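Local structure of DNA alpha-glucosyltransferase (Enterobacteria phage T4, 1XV5) at residues N74-L79 against P106-V111. The protein is a phage glucosyltransferase of the GT-B fold, built from two domains that each carry a parallel beta-sheet flanked by helices. Residues are numbered along the deposited sequence; the frame is centred on the assembly and turned at random.
Sequences NDCDIL and PSIRVV
Ile-108 reaches across to the chain of 74-79 just where two neighbouring parallel strands begin, and its two branches divide the work. The pair opens a beta-alpha-beta crossover, strand 78-83, helix 91-103, strand 109-114, within one of the two Rossmann-like sheets of this GT-B protein, and illustrates how one buried side chain can pack both ways along the chain beside it. With CG1 beside the backbone N (chi1 -70°) and the chain extended beyond it, CD1 is carried to Asn-74, 3.6 Å from its CA, while CG2 faces the other way along the strand and rests 3.9 Å from Leu-79 CB. Cys-76 SG lies against that same methyl, 4.0 Å away. On the opposite face of the sheet, Ile-78 CG2 meets Val-111 CG2 at 3.8 Å, the two side chains meeting at a slant; Val-137 and Phe-139 of the next strand continue this apolar layer.

Between the two faces run the backbone bonds of a parallel pair. Leu-79 is gripped at both ends: its N donates to Arg-109 O, and its O receives Val-111 N at 2.7 Å, a nearly linear bond (174° at the hydrogen). The Arg-109 side chain leads away from Ile-78, and its NH1 bonds to the carbonyls of Ile-399 and Lys-401 near the C-terminus. Asn-74 OD1 accepts from Lys-105 N, linking the start of 74-79 to the residue just before 106-111; Asp-77 OD1 accepts from Arg-3 N in strand 3-8. Just before the strands begin, Asp-77 O takes two donors, Arg-109 N at 3.2 Å and a water that also donates to Ser-107 O, 3.0 Å from the water oxygen.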
ATOM      1  N   ASN A  74       9.947   6.048 -24.273  1.00 27.12           N
ATOM      2  CA  ASN A  74      11.286   6.008 -24.859  1.00 28.31           C
ATOM      3  C   ASN A  74      12.108   7.254 -24.568  1.00 27.77           C
ATOM      4  O   ASN A  74      13.234   7.386 -25.050  1.00 29.26           O
ATOM      5  CB  ASN A  74      11.217   5.802 -26.374  1.00 28.61           C
ATOM      6  CG  ASN A  74      10.934   4.367 -26.751  1.00 30.34           C
ATOM      7  OD1 ASN A  74      11.407   3.442 -26.093  1.00 30.86           O
ATOM      8  ND2 ASN A  74      10.176   4.171 -27.823  1.00 32.68           N
ATOM      9  N   ASP A  75      11.547   8.167 -23.784  1.00 28.00           N
ATOM     10  CA  ASP A  75      12.242   9.400 -23.437  1.00 28.38           C
ATOM     11  C   ASP A  75      12.824   9.308 -22.030  1.00 27.74           C
ATOM     12  O   ASP A  75      12.761  10.264 -21.260  1.00 30.00           O
ATOM     13  CB  ASP A  75      11.285  10.593 -23.512  1.00 29.03           C
ATOM     14  CG  ASP A  75      12.005  11.924 -23.381  1.00 30.64           C
ATOM     15  OD1 ASP A  75      11.372  12.903 -22.934  1.00 31.85           O
ATOM     16  OD2 ASP A  75      13.202  11.993 -23.736  1.00 32.42           O
ATOM     17  N   CYS A  76      13.388   8.151 -21.697  1.00 26.14           N
ATOM     18  CA  CYS A  76      13.979   7.951 -20.380  1.00 25.20           C
ATOM     19  C   CYS A  76      15.195   7.041 -20.471  1.00 25.06           C
ATOM     20  O   CYS A  76      15.504   6.501 -21.534  1.00 24.74           O
ATOM     21  CB  CYS A  76      12.955   7.321 -19.431  1.00 24.21           C
ATOM     22  SG  CYS A  76      12.509   5.605 -19.829  1.00 24.65           S
ATOM     23  N   ASP A  77      15.882   6.883 -19.346  1.00 23.75           N
ATOM     24  CA  ASP A  77      17.048   6.011 -19.257  1.00 23.78           C
ATOM     25  C   ASP A  77      16.572   4.751 -18.554  1.00 22.99           C
ATOM     26  O   ASP A  77      17.046   3.648 -18.817  1.00 23.87           O
ATOM     27  CB  ASP A  77      18.149   6.672 -18.428  1.00 24.39           C
ATOM     28  CG  ASP A  77      18.710   7.908 -19.090  1.00 27.26           C
ATOM     29  OD1 ASP A  77      18.740   8.973 -18.436  1.00 25.78           O
ATOM     30  OD2 ASP A  77      19.126   7.808 -20.265  1.00 27.44           O
ATOM     31  N   ILE A  78      15.613   4.939 -17.655  1.00 21.88           N
ATOM     32  CA  ILE A  78      15.043   3.843 -16.890  1.00 20.66           C
ATOM     33  C   ILE A  78      13.522   3.936 -16.926  1.00 19.56           C
ATOM     34  O   ILE A  78      12.952   4.978 -16.603  1.00 20.53           O
ATOM     35  CB  ILE A  78      15.510   3.911 -15.425  1.00 21.06           C
ATOM     36  CG1 ILE A  78      17.039   3.851 -15.373  1.00 21.71           C
ATOM     37  CG2 ILE A  78      14.886   2.777 -14.622  1.00 21.30           C
ATOM     38  CD1 ILE A  78      17.618   4.019 -13.981  1.00 24.20           C
ATOM     39  N   LEU A  79      12.874   2.853 -17.340  1.00 18.41           N
ATOM     40  CA  LEU A  79      11.418   2.810 -17.393  1.00 19.46           C
ATOM     41  C   LEU A  79      10.939   1.899 -16.272  1.00 18.06           C
ATOM     42  O   LEU A  79      11.324   0.731 -16.207  1.00 18.54           O
ATOM     43  CB  LEU A  79      10.936   2.254 -18.736  1.00 18.91           C
ATOM     44  CG  LEU A  79       9.424   2.026 -18.833  1.00 18.77           C
ATOM     45  CD1 LEU A  79       8.693   3.354 -18.717  1.00 20.64           C
ATOM     46  CD2 LEU A  79       9.090   1.352 -20.159  1.00 20.82           C
ATOM     47  N   PRO A 106      15.837  -0.783 -26.867  1.00 26.83           N
ATOM     48  CA  PRO A 106      16.587  -1.867 -26.226  1.00 26.90           C
ATOM     49  C   PRO A 106      17.572  -1.399 -25.159  1.00 26.90           C
ATOM     50  O   PRO A 106      17.852  -2.124 -24.205  1.00 27.80           O
ATOM     51  CB  PRO A 106      17.292  -2.537 -27.404  1.00 27.12           C
ATOM     52  CG  PRO A 106      16.312  -2.354 -28.512  1.00 27.70           C
ATOM     53  CD  PRO A 106      15.888  -0.913 -28.334  1.00 26.09           C
ATOM     54  N   SER A 107      18.091  -0.186 -25.318  1.00 26.13           N
ATOM     55  CA  SER A 107      19.060   0.355 -24.369  1.00 26.57           C
ATOM     56  C   SER A 107      18.427   0.809 -23.056  1.00 25.12           C
ATOM     57  O   SER A 107      19.117   0.961 -22.050  1.00 24.86           O
ATOM     58  CB  SER A 107      19.814   1.526 -25.000  1.00 26.87           C
ATOM     59  OG  SER A 107      18.943   2.614 -25.256  1.00 28.43           O
ATOM     60  N   ILE A 108      17.119   1.030 -23.066  1.00 24.44           N
ATOM     61  CA  ILE A 108      16.420   1.466 -21.863  1.00 24.41           C
ATOM     62  C   ILE A 108      16.312   0.326 -20.854  1.00 24.18           C
ATOM     63  O   ILE A 108      15.943  -0.797 -21.208  1.00 23.93           O
ATOM     64  CB  ILE A 108      15.003   1.992 -22.207  1.00 24.07           C
ATOM     65  CG1 ILE A 108      15.122   3.326 -22.952  1.00 23.01           C
ATOM     66  CG2 ILE A 108      14.178   2.152 -20.939  1.00 24.27           C
ATOM     67  CD1 ILE A 108      13.800   3.902 -23.436  1.00 22.97           C
ATOM     68  N   ARG A 109      16.642   0.612 -19.599  1.00 23.60           N
ATOM     69  CA  ARG A 109      16.569  -0.405 -18.558  1.00 23.72           C
ATOM     70  C   ARG A 109      15.155  -0.446 -18.003  1.00 22.73           C
ATOM     71  O   ARG A 109      14.704   0.497 -17.354  1.00 23.90           O
ATOM     72  CB  ARG A 109      17.571  -0.105 -17.436  1.00 25.07           C
ATOM     73  CG  ARG A 109      17.605  -1.172 -16.350  1.00 28.36           C
ATOM     74  CD  ARG A 109      18.860  -1.081 -15.495  1.00 31.71           C
ATOM     75  NE  ARG A 109      20.067  -1.330 -16.281  1.00 35.98           N
ATOM     76  CZ  ARG A 109      21.289  -1.441 -15.768  1.00 37.50           C
ATOM     77  NH1 ARG A 109      21.478  -1.328 -14.460  1.00 39.11           N
ATOM     78  NH2 ARG A 109      22.326  -1.659 -16.565  1.00 39.23           N
ATOM     79  N   VAL A 110      14.454  -1.541 -18.267  1.00 21.42           N
ATOM     80  CA  VAL A 110      13.084  -1.694 -17.807  1.00 20.23           C
ATOM     81  C   VAL A 110      13.015  -2.373 -16.447  1.00 19.41           C
ATOM     82  O   VAL A 110      13.493  -3.492 -16.272  1.00 18.27           O
ATOM     83  CB  VAL A 110      12.256  -2.507 -18.818  1.00 20.20           C
ATOM     84  CG1 VAL A 110      10.856  -2.741 -18.281  1.00 20.18           C
ATOM     85  CG2 VAL A 110      12.201  -1.768 -20.150  1.00 19.80           C
ATOM     86  N   VAL A 111      12.413  -1.680 -15.490  1.00 19.51           N
ATOM     87  CA  VAL A 111      12.275  -2.200 -14.141  1.00 17.67           C
ATOM     88  C   VAL A 111      10.810  -2.524 -13.876  1.00 18.04           C
ATOM     89  O   VAL A 111       9.934  -1.677 -14.052  1.00 18.49           O
ATOM     90  CB  VAL A 111      12.755  -1.167 -13.105  1.00 17.33           C
ATOM     91  CG1 VAL A 111      12.659  -1.752 -11.706  1.00 17.86           C
ATOM     92  CG2 VAL A 111      14.184  -0.750 -13.421  1.00 17.98           C
TER
HETATM   93  O   HOH W   1      19.439   3.111 -19.916  1.00 32.27           O